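PDB 5YLN: alcohol dehydrogenase, zinc-containing from Streptococcus pneumoniae serotype 2, which probably catalyses the NAD+-dependent oxidation of alcohols as a zinc-containing alcohol dehydrogenase. Local coordinates for residues 87-92 / 297-302; 139-144 / 308-313; 175-180 / 199-204; 245-250 / 272-277. One frame throughout, in Å; residues are numbered along the deposited sequence.

In the fold
From the N terminus the chain first builds the GroES-like part, whose segments 87-92 and 139-144 wait for partners far along the sequence. Contact 3 (175-180 / 199-204) then closes a short loop, the first beta-alpha-beta unit of the parallel sheet. Contact 4 (245-250 / 272-277) follows in series, and the two adjoin because strands 174-178 and 242-247 are neighbours in that sheet. Both nest inside the loops of contacts 1 and 2. Contact 1 closes at 297-302 and contact 2 at 308-313, so their segments alternate and the loops cross. Together these two bind the GroES-like part to the region around helix 302-310, Leu87 packing against Thr140 between them.

Contact 1 (87-92 / 297-302); sequences LISCVC and VSTNTT
Beside the zinc site of Cys42 and His64, Cys90 and Val297 meet across the seam between the GroES-like part and the chain that leaves the Rossmann-type parallel sheet. Cys90 SG lies 3.7 Å from Val297 CG1, and chi1 of 63° sets the sulfur between its own backbone N and carbonyl carbon. Cys90 also touches His64, while Val297 lies close to a bound Tris molecule, probably from the crystallisation liquor.

The polar link is made by two hydroxyls: Ser89 OG donates to Thr299 OG1 over 2.8 Å, while Thr299 OG1 appears to donate in turn to Ser298 O. Ser89 OG also accepts a nearly straight bond from Val91 N (3.1 Å, 169°), an ST turn. Val91 rests CG2 against Val297 O at 3.5 Å and CG1 against Ser298 O at 3.6 Å. Leu87 CD2 and Thr302 CG2 come tip to tip, 3.7 Å apart. Thr302 sends both its backbone N and its OG1 (2.9 Å) to Thr299 O from the same face of that carbonyl, closing a type I turn. The contact lies at the cleft between the GroES-like and Rossmann-type parts, where zinc-containing alcohol dehydrogenases hold their catalytic zinc.

Contact 2 (139-144 / 308-313); sequences HTPEDL and ALESHK
Glu310, in the last turn of helix 302-310, brings its side chain up against Pro141, and it can be followed outward from CB. CB passes 4.2 Å from Asp143 OD2. CG meets the CB-CG edge of the proline ring, 4.1 Å from Pro141 CB. Chi2 of 167° keeps the chain extended, and CD stays beside the same edge of the ring. At the tip, OE2 lies 3.4 Å from Pro141 CG. The two side chains cross at about a right angle.

Asp143 points its carboxylate at the residues that close the helix. Its OD2 receives a weak, bent hydrogen bond from His312 NE2 (3.2 Å, 125°), the carboxylate standing nearly perpendicular to the imidazole. The same oxygen lies 3.0 Å from Glu310 O, a pairing of two acceptors that the nearby histidine, if protonated, might ease. Leu144 packs on Leu309, with CD1 3.9 Å from Leu309 CB and CD2 3.6 Å from Leu309 O.

His312, with positive phi, leads the chain out of helix 302-310. The loop 139-144 connects strand 137-139 to helix 146-151, and Leu144 also packs on Leu149 of that helix while Leu309 touches Pro316, placing the contact at the surface between the two helices.

Contact 3 (175-180 / 199-204); sequences VAIIGS and LIMVDL
Strands 175-178 and 199-203 run parallel, their short axes 4.6 Å apart at 20°, in a register that sets Val175 beside Leu199 and Ile178 beside Val202. The backbone bonds alternate as expected for parallel strands: Ile200 N gives to Val175 O, Ile177 N to Ile200 O (2.8 Å), Val202 N to Ile177 O, and Gly179 N to Val202 O (2.9 Å). The last of these carries the pairing one residue past the end of strand 175-178.

On one face lie Val175, Ile177, Leu199 and Met201. Val175 and Leu199 point the same way, with Val175 CB 3.8 Å from Leu199 CD2. Met201 bends at chi2 (77°) and again at chi3, folding its methyl group back over the neighbouring strand until CE sits 3.9 Å from Ile177 CB. Its CG lies 3.4 Å from Ser180 OG, which also makes a weak hydrogen bond to Arg208 O. On the other face Ile178 turns CD1 alongside Val202, meeting Val202 CB at 3.6 Å. Where the strands give way to loops, Asp203 OD2 uses its anti lone pair to accept from Ser180 N (2.8 Å). Asp203 OD1 forms a salt bridge with Arg208.

Gly179 opens a glycine-rich turn of the GxGxxG type, consistent with a Rossmann fold. Helix 182-191 is the crossover of this beta-alpha-beta unit and covers Ile177, Leu199 and Met201 through Leu188, with helix 206-214 beside it over Met201. Helix 252-261 packs on Ile178 and Val202 from the other face, and strand 242-247 borders strand 174-178 on its far edge.

Contact 4 (245-250 / 272-277); sequences AIEAVG and GVHGKP
The imidazole of His274 lies under the alpha carbon of Gly250, which stands over one face of the ring as a CH-pi contact, 3.5 Å from CA to the ring centroid and close to the ring normal. With chi1 at -73°, CG of His274 is opposite the carbonyl carbon, and this turns the ring back against the other segment. NE2 is then fixed by a hydrogen bond with Asn270, which sets the rotation of the ring. Gly250 CA also makes a CA-H...O contact to Val273 O, 3.4 Å away.

The side chains of Glu247 and His274 point toward each other, the carboxylate lying obliquely to the ring on the same side as Gly250 CA. Glu247 folds at chi2 (-75°), curling its carboxylate back over the turn that follows its own strand. There OE1 takes a hydrogen bond from Val249 N (3.2 Å), the donor standing well above the carboxylate plane, and a weak one from Gly250 N. The carboxylate and imidazole planes are 40° apart, with OE1 3.8 Å from His274 NE2.

Strands 242-247 and 266-270 are adjacent parallel strands of the Rossmann-type sheet, joined by helix 252-261, and the two segments leave from their C-terminal ends, the edge at which dinucleotides bind in this fold. Val249 packs there against the glycine-rich turn that includes Gly179.

The Val273 side chain turns away from segment 245-250; it lies about 4 Å from a bound Tris molecule, probably from the crystallisation liquor, and packs on Trp286 of the second subunit, while His274 packs on Leu282 of that subunit.

Contact 1 (87-92 / 297-302)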
loop_
_atom_site.group_PDB
_atom_site.type_symbol
_atom_site.label_atom_id
_atom_site.label_comp_id
_atom_site.label_asym_id
_atom_site.label_seq_id
_atom_site.Cartn_x
_atom_site.Cartn_y
_atom_site.Cartn_z
ATOM N N LEU A 87 -9.161 27.276 15.352
ATOM C CA LEU A 87 -9.538 26.367 14.284
ATOM C C LEU A 87 -10.044 25.053 14.864
ATOM O O LEU A 87 -9.512 24.548 15.858
ATOM C CB LEU A 87 -8.345 26.101 13.364
ATOM C CG LEU A 87 -8.404 24.842 12.490
ATOM C CD1 LEU A 87 -9.114 25.073 11.158
ATOM C CD2 LEU A 87 -7.011 24.240 12.295
ATOM N N ILE A 88 -11.073 24.491 14.230
ATOM C CA ILE A 88 -11.646 23.214 14.638
ATOM C C ILE A 88 -11.342 22.199 13.546
ATOM O O ILE A 88 -11.761 22.367 12.390
ATOM C CB ILE A 88 -13.157 23.300 14.895
ATOM C CG1 ILE A 88 -13.510 24.570 15.685
ATOM C CG2 ILE A 88 -13.627 22.058 15.646
ATOM C CD1 ILE A 88 -14.545 25.421 15.012
ATOM N N SER A 89 -10.621 21.145 13.923
ATOM C CA SER A 89 -10.350 20.041 13.013
ATOM C C SER A 89 -11.617 19.234 12.744
ATOM O O SER A 89 -12.514 19.145 13.584
ATOM C CB SER A 89 -9.255 19.137 13.610
ATOM O OG SER A 89 -9.195 17.901 12.941
ATOM N N CYS A 90 -11.686 18.632 11.555
ATOM C CA CYS A 90 -12.828 17.778 11.244
ATOM C C CYS A 90 -12.833 16.488 12.053
ATOM O O CYS A 90 -13.859 15.801 12.091
ATOM C CB CYS A 90 -12.866 17.461 9.741
ATOM S SG CYS A 90 -11.434 16.527 9.110
ATOM N N VAL A 91 -11.732 16.167 12.731
ATOM C CA VAL A 91 -11.560 14.912 13.451
ATOM C C VAL A 91 -11.390 15.208 14.936
ATOM O O VAL A 91 -10.577 16.060 15.307
ATOM C CB VAL A 91 -10.340 14.140 12.910
ATOM C CG1 VAL A 91 -9.891 13.084 13.906
ATOM C CG2 VAL A 91 -10.667 13.516 11.544
ATOM N N CYS A 92 -12.147 14.500 15.783
ATOM C CA CYS A 92 -11.987 14.597 17.230
ATOM C C CYS A 92 -11.023 13.529 17.727
ATOM O O CYS A 92 -11.094 12.373 17.297
ATOM C CB CYS A 92 -13.326 14.416 17.944
ATOM S SG CYS A 92 -14.640 15.489 17.352
ATOM N N VAL A 297 -8.416 11.147 6.790
ATOM C CA VAL A 297 -7.509 12.131 7.359
ATOM C C VAL A 297 -7.511 12.021 8.882
ATOM O O VAL A 297 -8.534 11.701 9.498
ATOM C CB VAL A 297 -7.895 13.549 6.904
ATOM C CG1 VAL A 297 -9.184 14.022 7.616
ATOM C CG2 VAL A 297 -6.754 14.531 7.174
ATOM N N SER A 298 -6.347 12.258 9.498
ATOM C CA SER A 298 -6.262 12.341 10.954
ATOM C C SER A 298 -6.153 13.769 11.473
ATOM O O SER A 298 -6.681 14.068 12.552
ATOM C CB SER A 298 -5.061 11.537 11.469
ATOM O OG SER A 298 -5.461 10.213 11.747
ATOM N N THR A 299 -5.511 14.645 10.698
ATOM C CA THR A 299 -5.136 16.025 11.029
ATOM C C THR A 299 -4.007 16.104 12.059
ATOM O O THR A 299 -3.768 17.170 12.642
ATOM C CB THR A 299 -6.337 16.903 11.466
ATOM O OG1 THR A 299 -6.785 16.554 12.779
ATOM C CG2 THR A 299 -7.489 16.743 10.507
ATOM N N ASN A 300 -3.228 15.030 12.236
ATOM C CA ASN A 300 -2.031 15.144 13.059
ATOM C C ASN A 300 -1.007 16.123 12.468
ATOM O O ASN A 300 -0.167 16.650 13.207
ATOM C CB ASN A 300 -1.407 13.761 13.270
ATOM C CG ASN A 300 -1.074 13.067 11.970
ATOM O OD1 ASN A 300 -1.899 12.980 11.069
ATOM N ND2 ASN A 300 0.150 12.589 11.861
ATOM N N THR A 301 -1.066 16.401 11.161
ATOM C CA THR A 301 -0.115 17.323 10.540
ATOM C C THR A 301 -0.531 18.785 10.633
ATOM O O THR A 301 0.275 19.648 10.269
ATOM C CB THR A 301 0.114 16.986 9.053
ATOM O OG1 THR A 301 -1.104 17.172 8.318
ATOM C CG2 THR A 301 0.608 15.540 8.882
ATOM N N THR A 302 -1.754 19.081 11.098
ATOM C CA THR A 302 -2.226 20.464 11.222
ATOM C C THR A 302 -1.193 21.437 11.798
ATOM O O THR A 302 -1.034 22.527 11.230
ATOM C CB THR A 302 -3.519 20.497 12.053
ATOM O OG1 THR A 302 -4.512 19.666 11.442
ATOM C CG2 THR A 302 -4.059 21.935 12.151
#

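Contact 2 (139-144 / 308-313)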
loop_
_atom_site.group_PDB
_atom_site.type_symbol
_atom_site.label_atom_id
_atom_site.label_comp_id
_atom_site.label_asym_id
_atom_site.label_seq_id
_atom_site.Cartn_x
_atom_site.Cartn_y
_atom_site.Cartn_z
ATOM N N HIS A 139 -5.117 26.989 18.263
ATOM C CA HIS A 139 -5.055 28.438 18.314
ATOM C C HIS A 139 -4.690 28.992 16.943
ATOM O O HIS A 139 -3.805 28.466 16.272
ATOM C CB HIS A 139 -4.030 28.878 19.364
ATOM C CG HIS A 139 -4.477 28.648 20.775
ATOM N ND1 HIS A 139 -5.459 29.412 21.376
ATOM C CD2 HIS A 139 -4.082 27.742 21.698
ATOM C CE1 HIS A 139 -5.644 28.986 22.611
ATOM N NE2 HIS A 139 -4.822 27.974 22.831
ATOM N N THR A 140 -5.393 30.050 16.509
ATOM C CA THR A 140 -5.046 30.396 15.134
ATOM C C THR A 140 -3.969 31.486 15.089
ATOM O O THR A 140 -4.022 32.450 15.864
ATOM C CB THR A 140 -6.269 30.876 14.365
ATOM O OG1 THR A 140 -6.892 31.962 15.069
ATOM C CG2 THR A 140 -7.274 29.739 14.190
ATOM N N PRO A 141 -2.991 31.354 14.188
ATOM C CA PRO A 141 -2.024 32.442 13.987
ATOM C C PRO A 141 -2.709 33.657 13.382
ATOM O O PRO A 141 -3.578 33.528 12.516
ATOM C CB PRO A 141 -0.999 31.839 13.015
ATOM C CG PRO A 141 -1.233 30.357 13.040
ATOM C CD PRO A 141 -2.690 30.178 13.355
ATOM N N GLU A 142 -2.312 34.846 13.846
ATOM C CA GLU A 142 -2.908 36.082 13.339
ATOM C C GLU A 142 -2.460 36.420 11.924
ATOM O O GLU A 142 -3.030 37.325 11.311
ATOM C CB GLU A 142 -2.583 37.262 14.263
ATOM C CG GLU A 142 -3.154 37.149 15.673
ATOM C CD GLU A 142 -3.063 38.453 16.453
ATOM O OE1 GLU A 142 -3.143 39.530 15.819
ATOM O OE2 GLU A 142 -2.910 38.402 17.695
ATOM N N ASP A 143 -1.468 35.712 11.388
ATOM C CA ASP A 143 -0.939 36.016 10.063
ATOM C C ASP A 143 -1.782 35.432 8.932
ATOM O O ASP A 143 -1.639 35.856 7.778
ATOM C CB ASP A 143 0.500 35.496 9.960
ATOM C CG ASP A 143 1.201 35.940 8.687
ATOM O OD1 ASP A 143 0.883 37.040 8.181
ATOM O OD2 ASP A 143 2.065 35.180 8.194
ATOM N N LEU A 144 -2.648 34.469 9.224
ATOM C CA LEU A 144 -3.372 33.764 8.184
ATOM C C LEU A 144 -4.791 34.300 8.043
ATOM O O LEU A 144 -5.429 34.706 9.017
ATOM C CB LEU A 144 -3.396 32.259 8.466
ATOM C CG LEU A 144 -2.052 31.524 8.374
ATOM C CD1 LEU A 144 -2.235 30.013 8.500
ATOM C CD2 LEU A 144 -1.322 31.879 7.080
ATOM N N ALA A 308 4.003 25.674 7.843
ATOM C CA ALA A 308 4.294 25.801 6.422
ATOM C C ALA A 308 3.378 26.796 5.695
ATOM O O ALA A 308 3.580 26.991 4.494
ATOM C CB ALA A 308 4.222 24.421 5.743
ATOM N N LEU A 309 2.408 27.429 6.371
ATOM C CA LEU A 309 1.554 28.445 5.759
ATOM C C LEU A 309 1.852 29.860 6.229
ATOM O O LEU A 309 1.699 30.799 5.447
ATOM C CB LEU A 309 0.070 28.153 6.034
ATOM C CG LEU A 309 -0.605 26.973 5.337
ATOM C CD1 LEU A 309 -2.104 27.058 5.552
ATOM C CD2 LEU A 309 -0.236 26.902 3.848
ATOM N N GLU A 310 2.210 30.038 7.509
ATOM C CA GLU A 310 2.616 31.352 7.999
ATOM C C GLU A 310 3.820 31.876 7.233
ATOM O O GLU A 310 4.020 33.092 7.141
ATOM C CB GLU A 310 2.949 31.285 9.492
ATOM C CG GLU A 310 1.868 30.679 10.378
ATOM C CD GLU A 310 2.390 30.359 11.775
ATOM O OE1 GLU A 310 3.270 31.103 12.263
ATOM O OE2 GLU A 310 1.934 29.363 12.379
ATOM N N SER A 311 4.630 30.968 6.692
ATOM C CA SER A 311 5.749 31.290 5.821
ATOM C C SER A 311 5.324 31.595 4.391
ATOM O O SER A 311 6.173 31.980 3.582
ATOM C CB SER A 311 6.736 30.126 5.811
ATOM O OG SER A 311 6.191 29.011 5.117
ATOM N N HIS A 312 4.051 31.392 4.057
ATOM C CA HIS A 312 3.502 31.718 2.738
ATOM C C HIS A 312 4.193 30.946 1.616
ATOM O O HIS A 312 4.442 31.484 0.537
ATOM C CB HIS A 312 3.547 33.226 2.485
ATOM C CG HIS A 312 2.706 34.008 3.443
ATOM N ND1 HIS A 312 1.327 34.004 3.395
ATOM C CD2 HIS A 312 3.044 34.791 4.495
ATOM C CE1 HIS A 312 0.852 34.761 4.368
ATOM N NE2 HIS A 312 1.873 35.251 5.048
ATOM N N LYS A 313 4.479 29.664 1.863
ATOM C CA LYS A 313 4.927 28.781 0.789
ATOM C C LYS A 313 3.845 28.644 -0.281
ATOM O O LYS A 313 4.043 29.031 -1.440
ATOM C CB LYS A 313 5.325 27.410 1.353
ATOM C CG LYS A 313 6.462 27.450 2.375
ATOM C CD LYS A 313 7.662 28.203 1.825
ATOM C CE LYS A 313 8.417 28.919 2.931
ATOM N NZ LYS A 313 9.558 29.749 2.445
#

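Contact 3 (175-180 / 199-204)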
loop_
_atom_site.group_PDB
_atom_site.type_symbol
_atom_site.label_atom_id
_atom_site.label_comp_id
_atom_site.label_asym_id
_atom_site.label_seq_id
_atom_site.Cartn_x
_atom_site.Cartn_y
_atom_site.Cartn_z
ATOM N N VAL A 175 4.292 12.965 -10.371
ATOM C CA VAL A 175 2.991 12.821 -9.737
ATOM C C VAL A 175 1.923 13.064 -10.787
ATOM O O VAL A 175 2.050 13.969 -11.621
ATOM C CB VAL A 175 2.818 13.800 -8.562
ATOM C CG1 VAL A 175 1.464 13.560 -7.858
ATOM C CG2 VAL A 175 4.015 13.705 -7.600
ATOM N N ALA A 176 0.883 12.247 -10.752
ATOM C CA ALA A 176 -0.360 12.548 -11.440
ATOM C C ALA A 176 -1.468 12.639 -10.404
ATOM O O ALA A 176 -1.518 11.843 -9.463
ATOM C CB ALA A 176 -0.705 11.486 -12.489
ATOM N N ILE A 177 -2.345 13.622 -10.570
ATOM C CA ILE A 177 -3.515 13.772 -9.717
ATOM C C ILE A 177 -4.751 13.552 -10.585
ATOM O O ILE A 177 -4.897 14.182 -11.643
ATOM C CB ILE A 177 -3.518 15.141 -9.016
ATOM C CG1 ILE A 177 -2.263 15.231 -8.144
ATOM C CG2 ILE A 177 -4.750 15.302 -8.132
ATOM C CD1 ILE A 177 -1.976 16.626 -7.606
ATOM N N ILE A 178 -5.589 12.604 -10.177
ATOM C CA ILE A 178 -6.773 12.223 -10.932
ATOM C C ILE A 178 -7.966 12.877 -10.254
ATOM O O ILE A 178 -8.435 12.419 -9.203
ATOM C CB ILE A 178 -6.947 10.703 -11.013
ATOM C CG1 ILE A 178 -5.605 10.051 -11.346
ATOM C CG2 ILE A 178 -7.987 10.358 -12.078
ATOM C CD1 ILE A 178 -5.010 10.527 -12.637
ATOM N N GLY A 179 -8.462 13.936 -10.863
ATOM C CA GLY A 179 -9.618 14.612 -10.331
ATOM C C GLY A 179 -9.208 15.990 -9.891
ATOM O O GLY A 179 -8.449 16.142 -8.931
ATOM N N SER A 180 -9.692 16.996 -10.608
ATOM C CA SER A 180 -9.290 18.378 -10.407
ATOM C C SER A 180 -10.343 19.177 -9.646
ATOM O O SER A 180 -10.365 20.402 -9.754
ATOM C CB SER A 180 -8.997 19.024 -11.765
ATOM O OG SER A 180 -8.148 20.147 -11.632
ATOM N N LEU A 199 3.913 17.412 -12.095
ATOM C CA LEU A 199 2.616 17.426 -11.439
ATOM C C LEU A 199 1.597 17.460 -12.563
ATOM O O LEU A 199 1.302 18.528 -13.114
ATOM C CB LEU A 199 2.459 18.627 -10.524
ATOM C CG LEU A 199 2.882 18.459 -9.081
ATOM C CD1 LEU A 199 2.890 19.826 -8.408
ATOM C CD2 LEU A 199 1.924 17.538 -8.400
ATOM N N ILE A 200 1.076 16.292 -12.899
ATOM C CA ILE A 200 0.200 16.118 -14.044
ATOM C C ILE A 200 -1.239 16.075 -13.530
ATOM O O ILE A 200 -1.619 15.157 -12.796
ATOM C CB ILE A 200 0.574 14.847 -14.812
ATOM C CG1 ILE A 200 2.080 14.866 -15.108
ATOM C CG2 ILE A 200 -0.278 14.721 -16.070
ATOM C CD1 ILE A 200 2.690 13.511 -15.445
ATOM N N MET A 201 -2.041 17.081 -13.870
ATOM C CA MET A 201 -3.451 17.051 -13.505
ATOM C C MET A 201 -4.230 16.362 -14.613
ATOM O O MET A 201 -4.070 16.696 -15.792
ATOM C CB MET A 201 -4.011 18.454 -13.258
ATOM C CG MET A 201 -5.413 18.456 -12.601
ATOM S SD MET A 201 -5.405 18.099 -10.813
ATOM C CE MET A 201 -3.831 18.769 -10.432
ATOM N N VAL A 202 -5.060 15.395 -14.228
ATOM C CA VAL A 202 -5.899 14.635 -15.152
ATOM C C VAL A 202 -7.351 14.865 -14.765
ATOM O O VAL A 202 -7.710 14.714 -13.590
ATOM C CB VAL A 202 -5.549 13.134 -15.125
ATOM C CG1 VAL A 202 -6.404 12.346 -16.142
ATOM C CG2 VAL A 202 -4.083 12.954 -15.414
ATOM N N ASP A 203 -8.173 15.248 -15.749
ATOM C CA ASP A 203 -9.594 15.517 -15.552
ATOM C C ASP A 203 -10.279 15.554 -16.924
ATOM O O ASP A 203 -9.622 15.572 -17.968
ATOM C CB ASP A 203 -9.788 16.822 -14.764
ATOM C CG ASP A 203 -11.161 16.932 -14.124
ATOM O OD1 ASP A 203 -12.162 16.938 -14.869
ATOM O OD2 ASP A 203 -11.246 17.010 -12.880
ATOM N N LEU A 204 -11.615 15.547 -16.908
ATOM C CA LEU A 204 -12.420 15.702 -18.123
ATOM C C LEU A 204 -12.673 17.165 -18.467
ATOM O O LEU A 204 -12.682 17.531 -19.645
ATOM C CB LEU A 204 -13.765 14.984 -17.971
ATOM C CG LEU A 204 -13.752 13.552 -17.418
ATOM C CD1 LEU A 204 -15.133 13.147 -16.907
ATOM C CD2 LEU A 204 -13.260 12.556 -18.464
#

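Contact 4 (245-250 / 272-277)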
loop_
_atom_site.group_PDB
_atom_site.type_symbol
_atom_site.label_atom_id
_atom_site.label_comp_id
_atom_site.label_asym_id
_atom_site.label_seq_id
_atom_site.Cartn_x
_atom_site.Cartn_y
_atom_site.Cartn_z
ATOM N N ALA A 245 0.237 8.294 -8.070
ATOM C CA ALA A 245 -1.065 8.603 -8.653
ATOM C C ALA A 245 -2.022 8.865 -7.497
ATOM O O ALA A 245 -2.313 7.961 -6.707
ATOM C CB ALA A 245 -1.579 7.467 -9.557
ATOM N N ILE A 246 -2.469 10.100 -7.377
ATOM C CA ILE A 246 -3.383 10.515 -6.324
ATOM C C ILE A 246 -4.793 10.454 -6.896
ATOM O O ILE A 246 -5.148 11.251 -7.776
ATOM C CB ILE A 246 -3.039 11.922 -5.821
ATOM C CG1 ILE A 246 -1.612 11.959 -5.254
ATOM C CG2 ILE A 246 -4.077 12.399 -4.814
ATOM C CD1 ILE A 246 -1.098 13.364 -4.958
ATOM N N GLU A 247 -5.589 9.494 -6.409
ATOM C CA GLU A 247 -6.979 9.299 -6.839
ATOM C C GLU A 247 -7.868 10.192 -5.976
ATOM O O GLU A 247 -8.112 9.883 -4.806
ATOM C CB GLU A 247 -7.369 7.823 -6.701
ATOM C CG GLU A 247 -8.540 7.335 -7.569
ATOM C CD GLU A 247 -9.918 7.801 -7.078
ATOM O OE1 GLU A 247 -10.043 8.405 -5.989
ATOM O OE2 GLU A 247 -10.898 7.551 -7.793
ATOM N N ALA A 248 -8.348 11.297 -6.537
ATOM C CA ALA A 248 -9.145 12.267 -5.792
ATOM C C ALA A 248 -10.559 12.377 -6.346
ATOM O O ALA A 248 -11.125 13.465 -6.413
ATOM C CB ALA A 248 -8.480 13.646 -5.781
ATOM N N VAL A 249 -11.160 11.256 -6.748
ATOM C CA VAL A 249 -12.537 11.291 -7.226
ATOM C C VAL A 249 -13.369 10.220 -6.535
ATOM O O VAL A 249 -14.490 10.487 -6.087
ATOM C CB VAL A 249 -12.624 11.135 -8.754
ATOM C CG1 VAL A 249 -14.083 11.127 -9.196
ATOM C CG2 VAL A 249 -11.915 12.280 -9.422
ATOM N N GLY A 250 -12.844 9.004 -6.453
ATOM C CA GLY A 250 -13.542 7.967 -5.725
ATOM C C GLY A 250 -14.548 7.161 -6.531
ATOM O O GLY A 250 -15.568 6.746 -5.989
ATOM N N GLY A 272 -10.474 9.591 -1.976
ATOM C CA GLY A 272 -11.902 9.749 -1.910
ATOM C C GLY A 272 -12.615 8.574 -1.273
ATOM O O GLY A 272 -12.094 7.463 -1.154
ATOM N N VAL A 273 -13.842 8.862 -0.840
ATOM C CA VAL A 273 -14.806 7.822 -0.526
ATOM C C VAL A 273 -15.177 7.064 -1.793
ATOM O O VAL A 273 -15.402 7.656 -2.854
ATOM C CB VAL A 273 -16.057 8.452 0.105
ATOM C CG1 VAL A 273 -16.949 7.379 0.681
ATOM C CG2 VAL A 273 -15.642 9.476 1.151
ATOM N N HIS A 274 -15.221 5.741 -1.694
ATOM C CA HIS A 274 -15.736 4.906 -2.766
ATOM C C HIS A 274 -17.037 4.278 -2.295
ATOM O O HIS A 274 -17.143 3.850 -1.143
ATOM C CB HIS A 274 -14.729 3.823 -3.181
ATOM C CG HIS A 274 -13.561 4.348 -3.959
ATOM N ND1 HIS A 274 -13.411 4.128 -5.312
ATOM C CD2 HIS A 274 -12.490 5.090 -3.575
ATOM C CE1 HIS A 274 -12.295 4.704 -5.726
ATOM N NE2 HIS A 274 -11.720 5.296 -4.693
ATOM N N GLY A 275 -18.036 4.263 -3.170
ATOM C CA GLY A 275 -19.318 3.685 -2.817
ATOM C C GLY A 275 -19.471 2.283 -3.356
ATOM O O GLY A 275 -20.417 1.569 -3.004
ATOM N N LYS A 276 -18.543 1.883 -4.218
ATOM C CA LYS A 276 -18.501 0.537 -4.766
ATOM C C LYS A 276 -17.107 -0.040 -4.596
ATOM O O LYS A 276 -16.129 0.707 -4.562
ATOM C CB LYS A 276 -18.859 0.510 -6.258
ATOM C CG LYS A 276 -20.338 0.678 -6.567
ATOM C CD LYS A 276 -20.695 0.001 -7.892
ATOM C CE LYS A 276 -19.866 0.526 -9.059
ATOM N NZ LYS A 276 -19.995 2.007 -9.233
ATOM N N PRO A 277 -16.984 -1.361 -4.507
ATOM C CA PRO A 277 -15.654 -1.970 -4.591
ATOM C C PRO A 277 -15.117 -1.815 -6.004
ATOM O O PRO A 277 -15.847 -1.501 -6.949
ATOM C CB PRO A 277 -15.897 -3.443 -4.233
ATOM C CG PRO A 277 -17.320 -3.687 -4.622
ATOM C CD PRO A 277 -18.053 -2.370 -4.385
#